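Local coordinates for protein serine--tRNA ligase (Pyrococcus horikoshii, PDB 2DQ0) that attaches serine to tRNA(Ser), using ATP to activate the amino acid, and probably also charges tRNA(Sec) with serine, at residues 158-163 / 420-425; 167-172 / 441-446; 310-315 / 396-401. One frame throughout, in Å; residues are numbered along the deposited sequence.

Interaction 1: 158-163 / 420-425; sequences KPKLHV and NHQEED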
loop_
_atom_site.group_PDB
_atom_site.type_symbol
_atom_site.label_atom_id
_atom_site.label_comp_id
_atom_site.label_asym_id
_atom_site.label_seq_id
_atom_site.Cartn_x
_atom_site.Cartn_y
_atom_site.Cartn_z
ATOM N N LYS A 158 -24.388 -28.795 7.426
ATOM C CA LYS A 158 -23.334 -28.466 6.477
ATOM C C LYS A 158 -22.635 -27.144 6.842
ATOM O O LYS A 158 -23.261 -26.096 6.917
ATOM C CB LYS A 158 -23.897 -28.390 5.056
ATOM C CG LYS A 158 -22.801 -28.322 4.035
ATOM C CD LYS A 158 -23.331 -28.298 2.628
ATOM C CE LYS A 158 -22.160 -28.163 1.657
ATOM N NZ LYS A 158 -22.575 -27.991 0.239
ATOM N N PRO A 159 -21.325 -27.195 7.105
ATOM C CA PRO A 159 -20.581 -25.977 7.461
ATOM C C PRO A 159 -20.503 -25.004 6.277
ATOM O O PRO A 159 -20.316 -25.421 5.132
ATOM C CB PRO A 159 -19.216 -26.519 7.874
ATOM C CG PRO A 159 -19.074 -27.764 7.020
ATOM C CD PRO A 159 -20.451 -28.383 7.122
ATOM N N LYS A 160 -20.649 -23.711 6.561
ATOM C CA LYS A 160 -20.629 -22.686 5.523
ATOM C C LYS A 160 -19.241 -22.219 5.058
ATOM O O LYS A 160 -18.224 -22.402 5.741
ATOM C CB LYS A 160 -21.447 -21.470 5.990
ATOM C CG LYS A 160 -22.878 -21.805 6.417
ATOM C CD LYS A 160 -23.757 -20.554 6.605
ATOM C CE LYS A 160 -25.188 -20.896 7.063
ATOM N NZ LYS A 160 -25.321 -21.294 8.530
ATOM N N LEU A 161 -19.218 -21.623 3.873
ATOM C CA LEU A 161 -17.990 -21.086 3.296
ATOM C C LEU A 161 -17.717 -19.749 3.962
ATOM O O LEU A 161 -18.658 -19.033 4.357
ATOM C CB LEU A 161 -18.170 -20.877 1.813
ATOM C CG LEU A 161 -18.070 -22.203 1.078
ATOM C CD1 LEU A 161 -18.469 -21.951 -0.381
ATOM C CD2 LEU A 161 -16.643 -22.785 1.217
ATOM N N HIS A 162 -16.439 -19.394 4.072
ATOM C CA HIS A 162 -16.102 -18.145 4.747
ATOM C C HIS A 162 -16.797 -16.916 4.147
ATOM O O HIS A 162 -17.218 -16.004 4.883
ATOM C CB HIS A 162 -14.579 -17.944 4.790
ATOM C CG HIS A 162 -14.035 -17.164 3.638
ATOM N ND1 HIS A 162 -13.707 -17.745 2.435
ATOM C CD2 HIS A 162 -13.743 -15.849 3.516
ATOM C CE1 HIS A 162 -13.230 -16.823 1.622
ATOM N NE2 HIS A 162 -13.241 -15.664 2.253
ATOM N N VAL A 163 -16.941 -16.906 2.822
ATOM C CA VAL A 163 -17.581 -15.794 2.145
ATOM C C VAL A 163 -18.993 -15.624 2.692
ATOM O O VAL A 163 -19.409 -14.532 3.059
ATOM C CB VAL A 163 -17.669 -16.034 0.636
ATOM C CG1 VAL A 163 -17.939 -14.725 -0.069
ATOM C CG2 VAL A 163 -16.383 -16.690 0.129
ATOM N N ASN A 420 -13.547 -22.701 10.725
ATOM C CA ASN A 420 -13.291 -23.689 11.769
ATOM C C ASN A 420 -13.990 -23.464 13.101
ATOM O O ASN A 420 -14.131 -24.405 13.888
ATOM C CB ASN A 420 -11.791 -23.803 12.015
ATOM C CG ASN A 420 -11.105 -24.679 10.993
ATOM O OD1 ASN A 420 -11.348 -25.882 10.935
ATOM N ND2 ASN A 420 -10.249 -24.080 10.172
ATOM N N HIS A 421 -14.434 -22.237 13.367
ATOM C CA HIS A 421 -15.090 -21.960 14.637
ATOM C C HIS A 421 -16.543 -21.505 14.489
ATOM O O HIS A 421 -17.094 -20.859 15.399
ATOM C CB HIS A 421 -14.308 -20.908 15.439
ATOM C CG HIS A 421 -12.904 -21.309 15.777
ATOM N ND1 HIS A 421 -12.607 -22.339 16.638
ATOM C CD2 HIS A 421 -11.713 -20.786 15.400
ATOM C CE1 HIS A 421 -11.298 -22.433 16.786
ATOM N NE2 HIS A 421 -10.731 -21.501 16.045
ATOM N N GLN A 422 -17.159 -21.837 13.354
ATOM C CA GLN A 422 -18.557 -21.475 13.121
ATOM C C GLN A 422 -19.491 -22.470 13.812
ATOM O O GLN A 422 -19.121 -23.605 14.070
ATOM C CB GLN A 422 -18.882 -21.506 11.637
ATOM C CG GLN A 422 -18.783 -22.898 11.047
ATOM C CD GLN A 422 -19.126 -22.905 9.580
ATOM O OE1 GLN A 422 -20.252 -22.587 9.199
ATOM N NE2 GLN A 422 -18.151 -23.258 8.741
ATOM N N GLU A 423 -20.707 -22.023 14.087
ATOM C CA GLU A 423 -21.723 -22.840 14.711
ATOM C C GLU A 423 -22.832 -22.909 13.660
ATOM O O GLU A 423 -22.731 -22.234 12.623
ATOM C CB GLU A 423 -22.189 -22.179 16.018
ATOM C CG GLU A 423 -21.179 -22.329 17.171
ATOM C CD GLU A 423 -21.494 -21.446 18.398
ATOM O OE1 GLU A 423 -22.408 -20.586 18.318
ATOM O OE2 GLU A 423 -20.814 -21.607 19.443
ATOM N N GLU A 424 -23.871 -23.711 13.902
ATOM C CA GLU A 424 -24.943 -23.858 12.915
ATOM C C GLU A 424 -25.586 -22.562 12.489
ATOM O O GLU A 424 -25.903 -22.372 11.308
ATOM C CB GLU A 424 -26.071 -24.739 13.425
ATOM C CG GLU A 424 -25.701 -26.127 13.875
ATOM C CD GLU A 424 -26.941 -26.945 14.215
ATOM O OE1 GLU A 424 -27.777 -27.146 13.304
ATOM O OE2 GLU A 424 -27.081 -27.373 15.384
ATOM N N ASP A 425 -25.799 -21.676 13.452
ATOM C CA ASP A 425 -26.462 -20.412 13.175
ATOM C C ASP A 425 -25.605 -19.341 12.508
ATOM O O ASP A 425 -26.132 -18.286 12.138
ATOM C CB ASP A 425 -27.055 -19.845 14.463
ATOM C CG ASP A 425 -26.000 -19.553 15.503
ATOM O OD1 ASP A 425 -26.363 -19.312 16.674
ATOM O OD2 ASP A 425 -24.805 -19.561 15.145
#

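Interaction 2: 167-172 / 441-446; sequences EILGGA and KEIVPV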
loop_
_atom_site.group_PDB
_atom_site.type_symbol
_atom_site.label_atom_id
_atom_site.label_comp_id
_atom_site.label_asym_id
_atom_site.label_seq_id
_atom_site.Cartn_x
_atom_site.Cartn_y
_atom_site.Cartn_z
ATOM N N GLU A 167 -20.870 -12.481 5.237
ATOM C CA GLU A 167 -22.158 -11.878 4.919
ATOM C C GLU A 167 -23.116 -11.923 6.097
ATOM O O GLU A 167 -23.636 -10.900 6.514
ATOM C CB GLU A 167 -22.786 -12.604 3.731
ATOM C CG GLU A 167 -23.415 -11.710 2.658
ATOM C CD GLU A 167 -24.545 -10.831 3.174
ATOM O OE1 GLU A 167 -24.271 -9.827 3.870
ATOM O OE2 GLU A 167 -25.716 -11.148 2.875
ATOM N N ILE A 168 -23.340 -13.115 6.646
ATOM C CA ILE A 168 -24.262 -13.247 7.759
ATOM C C ILE A 168 -23.726 -12.504 8.992
ATOM O O ILE A 168 -24.489 -12.056 9.844
ATOM C CB ILE A 168 -24.549 -14.754 8.078
ATOM C CG1 ILE A 168 -23.450 -15.353 8.938
ATOM C CG2 ILE A 168 -24.635 -15.569 6.795
ATOM C CD1 ILE A 168 -23.898 -15.581 10.356
ATOM N N LEU A 169 -22.409 -12.355 9.064
ATOM C CA LEU A 169 -21.772 -11.665 10.172
ATOM C C LEU A 169 -21.653 -10.148 9.954
ATOM O O LEU A 169 -21.233 -9.427 10.855
ATOM C CB LEU A 169 -20.387 -12.258 10.396
ATOM C CG LEU A 169 -20.143 -13.084 11.656
ATOM C CD1 LEU A 169 -21.338 -13.967 11.919
ATOM C CD2 LEU A 169 -18.862 -13.915 11.501
ATOM N N GLY A 170 -22.028 -9.676 8.765
ATOM C CA GLY A 170 -21.936 -8.264 8.441
ATOM C C GLY A 170 -20.500 -7.762 8.450
ATOM O O GLY A 170 -20.246 -6.599 8.791
ATOM N N GLY A 171 -19.561 -8.625 8.046
ATOM C CA GLY A 171 -18.153 -8.264 8.082
ATOM C C GLY A 171 -17.424 -7.857 6.828
ATOM O O GLY A 171 -16.215 -7.647 6.857
ATOM N N ALA A 172 -18.137 -7.732 5.725
ATOM C CA ALA A 172 -17.497 -7.337 4.481
ATOM C C ALA A 172 -18.493 -6.787 3.479
ATOM O O ALA A 172 -19.702 -6.984 3.594
ATOM C CB ALA A 172 -16.774 -8.521 3.876
ATOM N N LYS A 441 -15.772 -12.219 22.413
ATOM C CA LYS A 441 -15.365 -13.630 22.377
ATOM C C LYS A 441 -15.962 -14.384 21.195
ATOM O O LYS A 441 -15.528 -15.483 20.857
ATOM C CB LYS A 441 -15.763 -14.334 23.671
ATOM C CG LYS A 441 -15.103 -13.769 24.928
ATOM C CD LYS A 441 -15.445 -14.610 26.142
ATOM C CE LYS A 441 -14.922 -13.975 27.411
ATOM N NZ LYS A 441 -15.440 -12.595 27.579
ATOM N N GLU A 442 -16.957 -13.787 20.558
ATOM C CA GLU A 442 -17.576 -14.416 19.410
ATOM C C GLU A 442 -18.178 -13.333 18.530
ATOM O O GLU A 442 -18.264 -12.169 18.925
ATOM C CB GLU A 442 -18.682 -15.363 19.867
ATOM C CG GLU A 442 -19.674 -14.723 20.841
ATOM C CD GLU A 442 -20.871 -15.617 21.144
ATOM O OE1 GLU A 442 -20.665 -16.834 21.400
ATOM O OE2 GLU A 442 -22.014 -15.097 21.135
ATOM N N ILE A 443 -18.577 -13.710 17.323
ATOM C CA ILE A 443 -19.205 -12.756 16.432
ATOM C C ILE A 443 -20.542 -13.357 16.054
ATOM O O ILE A 443 -20.599 -14.449 15.504
ATOM C CB ILE A 443 -18.366 -12.487 15.155
ATOM C CG1 ILE A 443 -16.940 -12.060 15.547
ATOM C CG2 ILE A 443 -19.054 -11.385 14.331
ATOM C CD1 ILE A 443 -15.970 -11.986 14.403
ATOM N N VAL A 444 -21.617 -12.647 16.367
ATOM C CA VAL A 444 -22.945 -13.148 16.062
ATOM C C VAL A 444 -23.544 -12.542 14.803
ATOM O O VAL A 444 -23.217 -11.421 14.402
ATOM C CB VAL A 444 -23.921 -12.918 17.260
ATOM C CG1 VAL A 444 -23.253 -13.375 18.536
ATOM C CG2 VAL A 444 -24.326 -11.452 17.374
ATOM N N PRO A 445 -24.426 -13.293 14.147
ATOM C CA PRO A 445 -25.060 -12.798 12.928
ATOM C C PRO A 445 -25.875 -11.559 13.214
ATOM O O PRO A 445 -26.351 -11.376 14.331
ATOM C CB PRO A 445 -25.928 -13.974 12.480
ATOM C CG PRO A 445 -26.154 -14.730 13.693
ATOM C CD PRO A 445 -24.841 -14.673 14.421
ATOM N N VAL A 446 -26.013 -10.705 12.206
ATOM C CA VAL A 446 -26.783 -9.481 12.348
ATOM C C VAL A 446 -28.189 -9.791 11.865
ATOM O O VAL A 446 -28.401 -10.778 11.161
ATOM C CB VAL A 446 -26.147 -8.319 11.516
ATOM C CG1 VAL A 446 -24.695 -8.215 11.853
ATOM C CG2 VAL A 446 -26.294 -8.534 10.040
#

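Interaction 3: 310-315 / 396-401; sequences YSRPEE and KPRYVH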
loop_
_atom_site.group_PDB
_atom_site.type_symbol
_atom_site.label_atom_id
_atom_site.label_comp_id
_atom_site.label_asym_id
_atom_site.label_seq_id
_atom_site.Cartn_x
_atom_site.Cartn_y
_atom_site.Cartn_z
ATOM N N TYR A 310 18.414 -14.057 8.734
ATOM C CA TYR A 310 19.733 -13.993 8.117
ATOM C C TYR A 310 20.543 -14.881 9.033
ATOM O O TYR A 310 20.647 -14.588 10.220
ATOM C CB TYR A 310 20.342 -12.598 8.196
ATOM C CG TYR A 310 19.737 -11.539 7.316
ATOM C CD1 TYR A 310 18.542 -10.903 7.666
ATOM C CD2 TYR A 310 20.397 -11.110 6.166
ATOM C CE1 TYR A 310 18.031 -9.859 6.894
ATOM C CE2 TYR A 310 19.890 -10.064 5.386
ATOM C CZ TYR A 310 18.708 -9.444 5.759
ATOM O OH TYR A 310 18.216 -8.401 4.999
ATOM N N SER A 311 21.100 -15.966 8.509
ATOM C CA SER A 311 21.909 -16.848 9.347
ATOM C C SER A 311 23.205 -17.293 8.663
ATOM O O SER A 311 23.474 -16.966 7.495
ATOM C CB SER A 311 21.113 -18.098 9.753
ATOM O OG SER A 311 21.128 -19.074 8.722
ATOM N N ARG A 312 24.016 -18.027 9.414
ATOM C CA ARG A 312 25.250 -18.565 8.872
ATOM C C ARG A 312 24.777 -19.752 8.049
ATOM O O ARG A 312 23.840 -20.446 8.433
ATOM C CB ARG A 312 26.149 -19.082 9.994
ATOM C CG ARG A 312 26.415 -18.077 11.080
ATOM C CD ARG A 312 27.046 -18.711 12.314
ATOM N NE ARG A 312 27.841 -17.708 13.009
ATOM C CZ ARG A 312 29.010 -17.255 12.562
ATOM N NH1 ARG A 312 29.528 -17.734 11.432
ATOM N NH2 ARG A 312 29.632 -16.280 13.214
ATOM N N PRO A 313 25.407 -19.997 6.903
ATOM C CA PRO A 313 24.997 -21.135 6.081
ATOM C C PRO A 313 24.840 -22.426 6.902
ATOM O O PRO A 313 23.937 -23.240 6.649
ATOM C CB PRO A 313 26.120 -21.219 5.054
ATOM C CG PRO A 313 26.423 -19.761 4.814
ATOM C CD PRO A 313 26.426 -19.181 6.220
ATOM N N GLU A 314 25.710 -22.590 7.896
ATOM C CA GLU A 314 25.721 -23.768 8.763
ATOM C C GLU A 314 24.574 -23.798 9.782
ATOM O O GLU A 314 24.382 -24.794 10.485
ATOM C CB GLU A 314 27.075 -23.853 9.494
ATOM C CG GLU A 314 28.309 -23.561 8.613
ATOM C CD GLU A 314 28.556 -22.056 8.384
ATOM O OE1 GLU A 314 29.277 -21.690 7.416
ATOM O OE2 GLU A 314 28.042 -21.240 9.184
ATOM N N GLU A 315 23.805 -22.716 9.857
ATOM C CA GLU A 315 22.680 -22.624 10.798
ATOM C C GLU A 315 21.277 -22.529 10.129
ATOM O O GLU A 315 20.238 -22.666 10.796
ATOM C CB GLU A 315 22.872 -21.386 11.681
ATOM C CG GLU A 315 24.071 -21.416 12.600
ATOM C CD GLU A 315 23.967 -22.524 13.627
ATOM O OE1 GLU A 315 22.849 -22.765 14.128
ATOM O OE2 GLU A 315 25.004 -23.147 13.942
ATOM N N LYS A 396 37.941 -12.499 3.526
ATOM C CA LYS A 396 37.070 -13.478 2.891
ATOM C C LYS A 396 35.604 -13.465 3.291
ATOM O O LYS A 396 35.121 -14.396 3.939
ATOM C CB LYS A 396 37.615 -14.888 3.095
ATOM C CG LYS A 396 37.695 -15.697 1.807
ATOM C CD LYS A 396 36.444 -15.547 0.945
ATOM C CE LYS A 396 36.742 -14.789 -0.356
ATOM N NZ LYS A 396 37.224 -13.391 -0.146
ATOM N N PRO A 397 34.871 -12.409 2.907
ATOM C CA PRO A 397 33.456 -12.383 3.274
ATOM C C PRO A 397 32.683 -13.450 2.495
ATOM O O PRO A 397 32.912 -13.662 1.300
ATOM C CB PRO A 397 33.035 -10.953 2.929
ATOM C CG PRO A 397 33.958 -10.582 1.811
ATOM C CD PRO A 397 35.276 -11.139 2.277
ATOM N N ARG A 398 31.790 -14.139 3.195
ATOM C CA ARG A 398 30.976 -15.183 2.589
ATOM C C ARG A 398 29.493 -14.791 2.612
ATOM O O ARG A 398 29.047 -14.038 3.488
ATOM C CB ARG A 398 31.158 -16.501 3.343
ATOM C CG ARG A 398 32.574 -17.028 3.376
ATOM C CD ARG A 398 32.605 -18.368 4.104
ATOM N NE ARG A 398 32.238 -18.248 5.514
ATOM C CZ ARG A 398 31.413 -19.080 6.156
ATOM N NH1 ARG A 398 31.150 -18.882 7.443
ATOM N NH2 ARG A 398 30.834 -20.102 5.519
ATOM N N TYR A 399 28.739 -15.309 1.644
ATOM C CA TYR A 399 27.311 -15.029 1.550
ATOM C C TYR A 399 26.551 -15.626 2.723
ATOM O O TYR A 399 26.878 -16.691 3.235
ATOM C CB TYR A 399 26.751 -15.551 0.221
ATOM C CG TYR A 399 27.223 -14.731 -0.956
ATOM C CD1 TYR A 399 26.754 -13.431 -1.151
ATOM C CD2 TYR A 399 28.163 -15.234 -1.856
ATOM C CE1 TYR A 399 27.207 -12.657 -2.214
ATOM C CE2 TYR A 399 28.623 -14.465 -2.923
ATOM C CZ TYR A 399 28.133 -13.182 -3.096
ATOM O OH TYR A 399 28.511 -12.443 -4.190
ATOM N N VAL A 400 25.546 -14.903 3.170
ATOM C CA VAL A 400 24.729 -15.340 4.288
ATOM C C VAL A 400 23.609 -16.209 3.726
ATOM O O VAL A 400 23.473 -16.394 2.504
ATOM C CB VAL A 400 24.100 -14.109 4.976
ATOM C CG1 VAL A 400 25.181 -13.021 5.230
ATOM C CG2 VAL A 400 23.007 -13.523 4.070
ATOM N N HIS A 401 22.820 -16.784 4.611
ATOM C CA HIS A 401 21.683 -17.557 4.139
ATOM C C HIS A 401 20.463 -16.775 4.582
ATOM O O HIS A 401 20.471 -16.159 5.646
ATOM C CB HIS A 401 21.663 -18.969 4.726
ATOM C CG HIS A 401 22.428 -19.965 3.914
ATOM N ND1 HIS A 401 22.309 -21.328 4.099
ATOM C CD2 HIS A 401 23.304 -19.796 2.890
ATOM C CE1 HIS A 401 23.074 -21.953 3.219
ATOM N NE2 HIS A 401 23.687 -21.048 2.474
#

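Interaction 1: 158-163 / 420-425
Q422 NE2 is shared between two carbonyls: it donates to K160 O at 3.1 Å and also to E419 O, one turn back in helix 410-420. The other end of the same amide works on the same residue, Q422 OE1 receiving K160 N at 2.9 Å, with 155° at the hydrogen. The two bonds to K160 differ in direction. NE2 lies in the carbonyl plane of K160 and meets a lone pair of its oxygen, whereas K160 N comes to OE1 about 20° out of the amide's carbonyl plane. The glutamine reaches K160 by setting CG between its backbone N and carbonyl carbon (chi1 65°) and then running straight on through CD. P159 lies in van der Waals contact with the amide, its CB 3.5 Å from Q422 NE2, and K160 CB lies 3.6 Å from Q422 OE1. L165 touches the side chains of both K160 and Q422. Farther out, the K160 chain runs toward the turn at E424 and D425, and a bend at its last torsion brings NZ to 3.0 Å from E424 O, at an angle too poor for a hydrogen bond. D425 OD2 accepts T427 N. With an alanine here instead of Q422, K160 N, K160 O and E419 O would probably lose this partner, and a gap is likely to open beside P159. Close by, E419 OE2 accepts H162 N in the first turn of helix 162-168, tying the same two chain parts again. This is two-point recognition of one residue's N-H and C=O by a glutamine amide; here it joins the approach to helix 162-168 to the chain leaving helix 410-420, which is probably the motif 3 helix of the class II synthetase core.

Interaction 2: 167-172 / 441-446
One backbone hydrogen bond spans this contact: V446 N donates to I168 O at 3.1 Å, nearly along the C=O axis and with 158° at the hydrogen. The same oxygen has P445 CA 3.2 Å away in a CA-H...O contact, and two consecutive residues of the C-terminal tail therefore converge on one carbonyl from the end of helix 162-168. V446 CG1 is in van der Waals contact with the next carbonyl, 3.8 Å from L169 O. The remaining contacts are mainly apolar. I168 and P445 lie side by side and point the same way; with CG1 of I168 set between its backbone N and carbonyl carbon (chi1 82°), its CD1 comes to rest against P445 CB. L169 and I443 cross at about a right angle. There the branch point CG of L169 meets I443 CG2 at 3.4 Å, and L169 CD1 reaches past it to the backbone around P445 N. I443 also packs on I192 of helix 190-209. Within the helix end, G170 has positive phi and its N bonds to E167 O at 3.0 Å. The arrangement is a glycine-terminated helix, closed by a Schellman motif, across which the tail following strand 442-443 is laid.

Interaction 3: 310-315 / 396-401
E314 and R398 form a salt bridge, their side chains coming from opposite directions. R398 NH2 gives E314 OE1 a bond of 2.9 Å with the oxygen in the guanidinium plane, and NH1 adds a weak one to the same oxygen. E314 is bent at chi2 (80°), which turns its carboxylate back toward the arginine. R312 NH1 stands 4.5 Å from R398 NH1, but R312 has its own salt bridge with D391. Between the backbones, S311 N donates to H401 O at 2.9 Å and H401 N returns a bond to S311 O at 3.0 Å, an antiparallel hydrogen-bonded pair. Beyond this pair the chain turns: R312 O accepts S311 OG and E315 N from opposite faces of its plane. P313 packs on the imidazole of H401, its CA 3.5 Å from the ring centroid in a CH-pi contact over the face, while S316 OG bonds to H401 ND1. P313 CG also lies 3.5 Å from Y399 O. On the inner side, Y310 meets V400 CG2 with its ring edge, and its OH bonds to L257 O. Backbone bonds thus fix the strand register, and ion pairing is left to the outer turn, where it probably offsets the clustered arginine charges.

In the fold
Interactions 1 and 2 are neighbours, their centres about 11 Å apart, and hold the two ends of helix 162-168: interaction 1 its approach, interaction 2 its exit. They touch where D425 O packs against P445 CG and I168 CD1. Both lie far from the chain's centre, each with two buried residues (P159 and Q422; L169 and I443). Interaction 3, across the chain's centre in the main catalytic sheet, combines buried Y310, S311 and V400 with an exposed E314–R398 salt bridge. A side-chain amide reading a backbone dominates interaction 1, apolar packing around one backbone bond interaction 2, and strand pairing interaction 3, whose Y310 side chain stands about 13 Å from the bound seryl-adenylate analogue.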